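Local coordinates for Lmo2349 protein (Listeria monocytogenes, PDB 4GVO), which is a putative L-cystine-binding component of an ABC transporter, which probably captures the amino acid in a cleft between two lobes and delivers it to the membrane permease, at residues A[18-22]-A[173-177]; A[32-38]-A[229-234]. One frame throughout, in Å; residues are numbered along the deposited sequence.

Interaction 1 of 2, residues A[18-22]-A[173-177]. With HIS (histidine), chain E.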
ATOM      1  N   GLN A  18      -0.054   3.890   9.909  1.00 10.43           N
ATOM      2  CA  GLN A  18       1.114   4.666   9.508  0.70 12.57           C
ATOM      3  C   GLN A  18       1.158   4.915   8.016  1.00 11.21           C
ATOM      4  O   GLN A  18       2.233   5.102   7.447  1.00 13.67           O
ATOM      5  CB  GLN A  18       2.392   3.964   9.945  0.70 13.62           C
ATOM      6  CG  GLN A  18       2.450   3.711  11.444  0.70 13.90           C
ATOM      7  CD  GLN A  18       2.531   4.983  12.245  0.70 20.27           C
ATOM      8  OE1 GLN A  18       3.434   5.790  12.026  0.70 23.22           O
ATOM      9  NE2 GLN A  18       1.591   5.178  13.181  0.70 20.65           N
ATOM     10  N   PHE A  19      -0.012   4.965   7.377  1.00 10.60           N
ATOM     11  CA  PHE A  19      -0.108   5.351   5.959  1.00  9.83           C
ATOM     12  C   PHE A  19      -1.031   6.553   5.857  1.00  8.56           C
ATOM     13  O   PHE A  19      -2.275   6.429   5.826  1.00  9.27           O
ATOM     14  CB  PHE A  19      -0.559   4.196   5.092  1.00  9.24           C
ATOM     15  CG  PHE A  19      -0.262   4.341   3.606  1.00  9.42           C
ATOM     16  CD1 PHE A  19      -0.116   5.565   2.994  1.00 10.38           C
ATOM     17  CD2 PHE A  19      -0.212   3.190   2.787  1.00  9.82           C
ATOM     18  CE1 PHE A  19       0.135   5.650   1.635  1.00 11.06           C
ATOM     19  CE2 PHE A  19      -0.002   3.292   1.416  1.00 10.89           C
ATOM     20  CZ  PHE A  19       0.199   4.532   0.852  1.00 11.23           C
ATOM     21  N   PRO A  20      -0.447   7.762   5.818  1.00  9.87           N
ATOM     22  CA  PRO A  20      -1.293   8.954   5.783  1.00 10.10           C
ATOM     23  C   PRO A  20      -2.314   8.921   4.660  1.00  9.53           C
ATOM     24  O   PRO A  20      -2.000   8.507   3.540  1.00 10.16           O
ATOM     25  CB  PRO A  20      -0.253  10.104   5.602  1.00 11.65           C
ATOM     26  CG  PRO A  20       0.977   9.587   6.309  1.00 12.57           C
ATOM     27  CD  PRO A  20       0.997   8.126   5.882  1.00 11.03           C
ATOM     28  N   ASN A  21      -3.539   9.324   4.982  1.00 10.00           N
ATOM     29  CA  ASN A  21      -4.653   9.314   4.076  1.00  8.71           C
ATOM     30  C   ASN A  21      -5.174   7.956   3.637  1.00  9.03           C
ATOM     31  O   ASN A  21      -6.125   7.894   2.840  1.00 10.07           O
ATOM     32  CB  ASN A  21      -4.485  10.269   2.899  1.00 11.08           C
ATOM     33  CG  ASN A  21      -4.973  11.685   3.230  1.00 12.73           C
ATOM     34  OD1 ASN A  21      -4.950  12.102   4.370  1.00 13.18           O
ATOM     35  ND2 ASN A  21      -5.321  12.433   2.214  1.00 16.31           N
ATOM     36  N   VAL A  22      -4.595   6.895   4.171  1.00  9.61           N
ATOM     37  CA  VAL A  22      -4.959   5.511   3.792  1.00  8.14           C
ATOM     38  C   VAL A  22      -5.436   4.722   5.008  1.00  8.57           C
ATOM     39  O   VAL A  22      -6.519   4.146   5.013  1.00  8.99           O
ATOM     40  CB  VAL A  22      -3.797   4.830   3.075  1.00  8.82           C
ATOM     41  CG1 VAL A  22      -3.992   3.319   3.014  1.00 10.50           C
ATOM     42  CG2 VAL A  22      -3.585   5.466   1.697  1.00 11.08           C
ATOM     43  N   PHE A 173       0.904   8.700  -6.000  1.00  9.22           N
ATOM     44  CA  PHE A 173      -0.080   9.326  -5.116  1.00  9.37           C
ATOM     45  C   PHE A 173       0.503   9.542  -3.738  1.00  8.58           C
ATOM     46  O   PHE A 173       0.175  10.508  -3.059  1.00 10.01           O
ATOM     47  CB  PHE A 173      -1.440   8.571  -5.058  1.00  9.27           C
ATOM     48  CG  PHE A 173      -1.521   7.447  -4.067  1.00  9.35           C
ATOM     49  CD1 PHE A 173      -1.735   7.694  -2.720  1.00 10.46           C
ATOM     50  CD2 PHE A 173      -1.473   6.113  -4.482  1.00 10.32           C
ATOM     51  CE1 PHE A 173      -1.876   6.646  -1.816  1.00 10.61           C
ATOM     52  CE2 PHE A 173      -1.561   5.061  -3.576  1.00 10.48           C
ATOM     53  CZ  PHE A 173      -1.759   5.315  -2.244  1.00 11.08           C
ATOM     54  N   ALA A 174       1.320   8.599  -3.294  1.00  8.60           N
ATOM     55  CA  ALA A 174       1.879   8.645  -1.969  1.00  8.12           C
ATOM     56  C   ALA A 174       2.982   9.703  -1.868  1.00  8.24           C
ATOM     57  O   ALA A 174       3.056  10.451  -0.884  1.00  9.51           O
ATOM     58  CB  ALA A 174       2.354   7.263  -1.492  1.00 11.10           C
ATOM     59  N   VAL A 175       3.850   9.762  -2.870  1.00  9.05           N
ATOM     60  CA  VAL A 175       4.914  10.739  -2.972  1.00  9.12           C
ATOM     61  C   VAL A 175       4.310  12.155  -3.001  1.00  9.77           C
ATOM     62  O   VAL A 175       4.753  13.040  -2.268  1.00 10.37           O
ATOM     63  CB  VAL A 175       5.769  10.481  -4.215  1.00  8.55           C
ATOM     64  CG1 VAL A 175       6.725  11.673  -4.473  1.00 11.53           C
ATOM     65  CG2 VAL A 175       6.545   9.161  -4.094  1.00 10.98           C
ATOM     66  N   ASP A 176       3.288  12.337  -3.798  1.00 10.60           N
ATOM     67  CA  ASP A 176       2.714  13.640  -3.939  1.00 10.49           C
ATOM     68  C   ASP A 176       2.102  14.144  -2.625  1.00  9.70           C
ATOM     69  O   ASP A 176       2.269  15.320  -2.241  1.00 11.46           O
ATOM     70  CB  ASP A 176       1.677  13.687  -5.066  1.00 11.60           C
ATOM     71  CG  ASP A 176       2.313  13.621  -6.498  1.00 14.44           C
ATOM     72  OD1 ASP A 176       3.561  13.565  -6.609  1.00 17.27           O
ATOM     73  OD2 ASP A 176       1.518  13.652  -7.505  1.00 17.90           O
ATOM     74  N   PHE A 177       1.398  13.260  -1.915  1.00  9.47           N
ATOM     75  CA  PHE A 177       0.777  13.657  -0.656  1.00 10.23           C
ATOM     76  C   PHE A 177       1.837  14.000   0.396  1.00 10.65           C
ATOM     77  O   PHE A 177       1.773  15.063   1.069  1.00 12.96           O
ATOM     78  CB  PHE A 177      -0.222  12.622  -0.130  1.00 12.18           C
ATOM     79  CG  PHE A 177      -0.964  13.093   1.095  1.00 11.70           C
ATOM     80  CD1 PHE A 177      -1.912  14.086   0.979  1.00 15.17           C
ATOM     81  CD2 PHE A 177      -0.677  12.600   2.345  1.00 12.40           C
ATOM     82  CE1 PHE A 177      -2.558  14.590   2.067  1.00 16.29           C
ATOM     83  CE2 PHE A 177      -1.367  13.052   3.449  1.00 14.81           C
ATOM     84  CZ  PHE A 177      -2.297  14.071   3.301  1.00 15.22           C
TER
HETATM   85  N   HIS E 703       1.270  -1.529  -1.503  0.60 10.19           N
HETATM   86  CA  HIS E 703       2.117  -2.221  -0.483  0.60 10.85           C
HETATM   87  C   HIS E 703       2.164  -3.701  -0.670  0.60 10.65           C
HETATM   88  O   HIS E 703       1.362  -4.227  -1.457  0.60 11.19           O
HETATM   89  CB  HIS E 703       1.618  -1.902   0.915  0.60 11.26           C
HETATM   90  CG  HIS E 703       2.199  -0.630   1.454  0.60 15.00           C
HETATM   91  ND1 HIS E 703       1.958   0.552   0.868  0.60 17.47           N
HETATM   92  CD2 HIS E 703       3.097  -0.374   2.517  0.60 15.57           C
HETATM   93  CE1 HIS E 703       2.653   1.514   1.527  0.60 16.70           C
HETATM   94  NE2 HIS E 703       3.316   0.937   2.540  0.60 17.54           N
HETATM   95  OXT HIS E 703       3.015  -4.375  -0.046  0.60 10.92           O

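Interaction 2 of 2, residues A[32-38]-A[229-234]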
ATOM      1  N   THR A  32      -9.028   6.313  10.378  1.00 11.63           N
ATOM      2  CA  THR A  32      -9.649   6.774   9.142  1.00 11.32           C
ATOM      3  C   THR A  32      -8.650   6.662   7.983  1.00 10.31           C
ATOM      4  O   THR A  32      -7.639   6.004   8.121  1.00 10.23           O
ATOM      5  CB  THR A  32     -10.227   8.204   9.341  1.00 12.12           C
ATOM      6  OG1 THR A  32     -11.055   8.552   8.239  1.00 12.05           O
ATOM      7  CG2 THR A  32      -9.110   9.274   9.561  1.00 14.29           C
ATOM      8  N   GLY A  33      -8.961   7.272   6.830  1.00 10.04           N
ATOM      9  CA  GLY A  33      -8.217   7.153   5.601  1.00 10.74           C
ATOM     10  C   GLY A  33      -8.961   6.313   4.581  1.00  9.12           C
ATOM     11  O   GLY A  33      -9.931   5.642   4.907  1.00  9.47           O
ATOM     12  N   TYR A  34      -8.474   6.339   3.340  1.00  8.86           N
ATOM     13  CA  TYR A  34      -9.147   5.688   2.215  1.00  8.23           C
ATOM     14  C   TYR A  34      -9.548   4.237   2.501  1.00  8.56           C
ATOM     15  O   TYR A  34     -10.666   3.858   2.301  1.00  9.92           O
ATOM     16  CB  TYR A  34      -8.179   5.719   1.025  1.00  9.13           C
ATOM     17  CG  TYR A  34      -8.743   5.242  -0.292  1.00  8.38           C
ATOM     18  CD1 TYR A  34      -9.885   5.804  -0.860  1.00 11.18           C
ATOM     19  CD2 TYR A  34      -8.127   4.228  -0.983  1.00  8.80           C
ATOM     20  CE1 TYR A  34     -10.358   5.347  -2.057  1.00 11.48           C
ATOM     21  CE2 TYR A  34      -8.596   3.790  -2.229  1.00  8.82           C
ATOM     22  CZ  TYR A  34      -9.716   4.341  -2.755  1.00  9.17           C
ATOM     23  OH  TYR A  34     -10.249   3.940  -3.980  1.00 10.38           O
ATOM     24  N   ASP A  35      -8.613   3.403   2.944  1.00  8.72           N
ATOM     25  CA  ASP A  35      -8.898   1.982   3.090  1.00  8.95           C
ATOM     26  C   ASP A  35      -9.896   1.755   4.215  1.00  7.96           C
ATOM     27  O   ASP A  35     -10.804   0.908   4.094  1.00  9.04           O
ATOM     28  CB  ASP A  35      -7.630   1.192   3.330  1.00  8.90           C
ATOM     29  CG  ASP A  35      -6.805   0.962   2.074  1.00  9.62           C
ATOM     30  OD1 ASP A  35      -6.578   1.944   1.327  1.00  9.90           O
ATOM     31  OD2 ASP A  35      -6.303  -0.199   1.883  1.00 11.50           O
ATOM     32  N   VAL A  36      -9.713   2.481   5.306  1.00  9.06           N
ATOM     33  CA  VAL A  36     -10.606   2.377   6.452  1.00  9.45           C
ATOM     34  C   VAL A  36     -12.010   2.803   6.092  1.00  9.50           C
ATOM     35  O   VAL A  36     -12.983   2.069   6.378  1.00  9.93           O
ATOM     36  CB  VAL A  36     -10.043   3.159   7.621  1.00  9.56           C
ATOM     37  CG1 VAL A  36     -11.053   3.231   8.792  1.00 10.93           C
ATOM     38  CG2 VAL A  36      -8.701   2.559   8.028  1.00 11.59           C
ATOM     39  N   GLU A  37     -12.137   3.963   5.440  1.00 10.05           N
ATOM     40  CA  GLU A  37     -13.442   4.452   5.051  1.00 10.23           C
ATOM     41  C   GLU A  37     -14.100   3.565   3.996  1.00  9.54           C
ATOM     42  O   GLU A  37     -15.323   3.364   4.021  1.00 10.32           O
ATOM     43  CB  GLU A  37     -13.374   5.914   4.627  1.00 10.40           C
ATOM     44  CG  GLU A  37     -12.923   6.812   5.784  1.00 12.24           C
ATOM     45  CD  GLU A  37     -13.814   6.831   7.017  1.00 16.67           C
ATOM     46  OE1 GLU A  37     -15.026   6.525   6.915  1.00 17.98           O
ATOM     47  OE2 GLU A  37     -13.317   7.207   8.105  1.00 20.49           O
ATOM     48  N   LEU A  38     -13.307   2.986   3.090  1.00  9.01           N
ATOM     49  CA  LEU A  38     -13.877   2.036   2.126  1.00  8.75           C
ATOM     50  C   LEU A  38     -14.455   0.815   2.843  1.00  8.63           C
ATOM     51  O   LEU A  38     -15.535   0.374   2.525  1.00  9.69           O
ATOM     52  CB  LEU A  38     -12.856   1.621   1.059  1.00  9.52           C
ATOM     53  CG  LEU A  38     -13.371   0.668  -0.009  1.00  8.73           C
ATOM     54  CD1 LEU A  38     -14.559   1.244  -0.761  1.00 11.85           C
ATOM     55  CD2 LEU A  38     -12.213   0.353  -0.927  1.00 11.27           C
ATOM     56  N   LEU A 229     -14.677   8.922  -2.858  1.00 11.76           N
ATOM     57  CA  LEU A 229     -13.758   8.513  -1.786  0.60 12.91           C
ATOM     58  C   LEU A 229     -12.320   8.693  -2.246  1.00 12.79           C
ATOM     59  O   LEU A 229     -11.486   9.183  -1.507  1.00 11.27           O
ATOM     60  CB  LEU A 229     -13.940   7.041  -1.376  0.60 14.03           C
ATOM     61  CG  LEU A 229     -15.045   6.640  -0.407  0.60 13.72           C
ATOM     62  CD1 LEU A 229     -15.185   5.134  -0.362  0.60 16.61           C
ATOM     63  CD2 LEU A 229     -14.753   7.250   0.959  0.60 16.77           C
ATOM     64  N   SER A 230     -12.025   8.261  -3.478  1.00 10.93           N
ATOM     65  CA  SER A 230     -10.672   8.400  -3.979  1.00 12.24           C
ATOM     66  C   SER A 230     -10.287   9.862  -4.183  1.00 12.32           C
ATOM     67  O   SER A 230      -9.179  10.236  -3.909  1.00 12.84           O
ATOM     68  CB  SER A 230     -10.465   7.590  -5.256  1.00 11.37           C
ATOM     69  OG  SER A 230     -11.309   8.033  -6.314  1.00 12.38           O
ATOM     70  N   GLU A 231     -11.207  10.716  -4.624  1.00 11.12           N
ATOM     71  CA  GLU A 231     -10.875  12.135  -4.714  0.60 12.45           C
ATOM     72  C   GLU A 231     -10.526  12.721  -3.342  1.00 12.80           C
ATOM     73  O   GLU A 231      -9.537  13.451  -3.195  1.00 14.61           O
ATOM     74  CB  GLU A 231     -12.004  12.939  -5.364  0.60 16.11           C
ATOM     75  CG  GLU A 231     -11.669  14.429  -5.408  0.60 18.62           C
ATOM     76  CD  GLU A 231     -11.914  15.101  -6.742  0.60 23.53           C
ATOM     77  OE1 GLU A 231     -12.166  14.407  -7.747  0.60 31.16           O
ATOM     78  OE2 GLU A 231     -11.833  16.344  -6.783  0.60 29.26           O
ATOM     79  N   LYS A 232     -11.325  12.373  -2.346  1.00 12.12           N
ATOM     80  CA  LYS A 232     -11.112  12.903  -0.992  1.00 11.75           C
ATOM     81  C   LYS A 232      -9.730  12.548  -0.452  1.00 11.56           C
ATOM     82  O   LYS A 232      -9.034  13.374   0.140  1.00 14.89           O
ATOM     83  CB  LYS A 232     -12.204  12.347  -0.050  1.00 12.78           C
ATOM     84  CG  LYS A 232     -12.082  12.811   1.371  1.00 14.17           C
ATOM     85  CD  LYS A 232     -13.275  12.444   2.228  1.00 17.83           C
ATOM     86  CE  LYS A 232     -13.071  12.812   3.698  1.00 20.99           C
ATOM     87  NZ  LYS A 232     -14.245  12.385   4.527  1.00 26.87           N
ATOM     88  N   TRP A 233      -9.359  11.283  -0.584  1.00 10.72           N
ATOM     89  CA  TRP A 233      -8.194  10.767   0.116  1.00 10.22           C
ATOM     90  C   TRP A 233      -6.954  10.702  -0.736  1.00 12.25           C
ATOM     91  O   TRP A 233      -5.864  10.840  -0.212  1.00 13.20           O
ATOM     92  CB  TRP A 233      -8.511   9.371   0.656  1.00  9.28           C
ATOM     93  CG  TRP A 233      -9.527   9.393   1.782  1.00  9.25           C
ATOM     94  CD1 TRP A 233     -10.840   8.964   1.760  1.00  9.99           C
ATOM     95  CD2 TRP A 233      -9.314   9.937   3.120  1.00  9.69           C
ATOM     96  NE1 TRP A 233     -11.449   9.169   2.974  1.00 10.40           N
ATOM     97  CE2 TRP A 233     -10.550   9.767   3.839  1.00 10.37           C
ATOM     98  CE3 TRP A 233      -8.258  10.521   3.739  1.00  9.58           C
ATOM     99  CZ2 TRP A 233     -10.688  10.159   5.145  1.00 10.55           C
ATOM    100  CZ3 TRP A 233      -8.394  10.929   5.075  1.00 11.65           C
ATOM    101  CH2 TRP A 233      -9.583  10.736   5.766  1.00 11.24           C
ATOM    102  N   LEU A 234      -7.108  10.389  -2.022  1.00 12.74           N
ATOM    103  CA  LEU A 234      -5.969  10.230  -2.919  1.00 12.16           C
ATOM    104  C   LEU A 234      -5.665  11.477  -3.734  1.00 13.24           C
ATOM    105  O   LEU A 234      -4.564  11.593  -4.262  1.00 12.95           O
ATOM    106  CB  LEU A 234      -6.181   9.029  -3.853  1.00 11.70           C
ATOM    107  CG  LEU A 234      -6.527   7.673  -3.214  1.00 11.18           C
ATOM    108  CD1 LEU A 234      -6.687   6.592  -4.314  1.00 12.26           C
ATOM    109  CD2 LEU A 234      -5.581   7.284  -2.056  1.00 13.40           C
TER

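Interaction 1 of 2, residues A[18-22]-A[173-177]
Phe19 meets Phe173 rim to rim, and its side chain is in contact along most of its length. From CB the chain swings to a position opposite the backbone N (chi1 -161°), which carries the ring out to helix 172-180 and the bound histidine. Above the centre of one face lies CG2 of the turn residue Val22, 3.6 Å from the plane. CD2 and CE2 border the ligand imidazole, with CE2 of Phe19 3.4 Å from ND1 of the histidine; CE1 reaches CB of Ala174 at 4.2 Å. At the tip, CZ of Phe19 is 3.7 Å from CZ of Phe173. The two ring planes are only 5° apart, yet neither ring lies over the other. A flat apolar group suits this place, since it serves ligand and helix together.

Residues 19-22 form a type II turn closed by Val22 N to Phe19 O (2.9 Å). Proline fits its first corner, and Asn21 suits the second, where phi is positive. The Asn21 amide stacks on one face of Phe177 with the planes 28° apart, ND2 standing 3.4 Å above that ring, while Trp233 O takes the hydrogen bond from ND2 and holds the amide's orientation. Pro20 CB touches the edge of the same ring at CE2, 3.8 Å away.

The turn begins at the end of strand 18-19 and faces helix 172-180 across the ligand cleft, with Gln76 of a loop and Phe97 of strand 95-104 also packed on Phe19. Such contact between lobes is consistent with a closed, ligand-bound binding protein.

Interaction 2 of 2, residues A[32-38]-A[229-234]
Ser230 OG is gripped by three groups, Ser239 OG and the carbonyl oxygens of Leu226 and Lys227, while CB of Ser230 rests 3.9 Å from OH of Tyr34. That phenol is bonded in turn to Tyr94 O, which satisfies the polar end of an otherwise buried side chain. The Tyr34 ring fits as a knob into a hole made by Leu229, Ser230, Trp233 and Leu234. Its CE1 comes to 3.6 Å from CA of Ser230, and Leu234 CD1 sits over one face, 4.2 Å from the ring centroid, in a CH-pi contact.

Trp233 meets the start of the helix with one indole face. The ring lies flat there, with Gly33 CA 3.6 Å from the centroid of the six-membered ring and almost exactly on its normal. Glycine suits this N-cap, because at its backbone angles a side chain would collide with the preceding carbonyl oxygen. Beside the indole, Thr32 OG1 donates to Glu37 OE2 over 2.6 Å, reaching the anti side of the carboxylate. Glu37 bends at chi2 (-61°), which brings its carboxylate back toward Thr32 and lays CG near Trp233 NE1. Farther along, Leu38 CD1 meets Leu229 CD1 at 4.0 Å.

Residues 34-38 and 229-234, from helices 34-44 and 225-234, run nearly antiparallel (150° between their N-to-C directions), with Leu38 reaching on to helix 207-222 and Thr32 bonded through its backbone to Phe24 of strand 23-25.

How the interactions relate
The segments alternate along the chain, in the order 18-22, 32-38, 173-177, 229-234, and the two contacts have centres about 11 Å apart. Interaction 2 joins an early helix to a late one within one lobe, whereas interaction 1 spans the cleft to the other lobe. They are coupled directly: Asn21 O and Tyr34 N probably share a hydrogen bond (2.9 Å), tying the turn to the start of helix 34-44, and Phe173 CE1 packs on Leu234 CD2 at 3.8 Å. The side of the cleft that meets helix 172-180 is therefore backed by the helix pair, an arrangement that fits a two-lobed binding protein closed around its ligand.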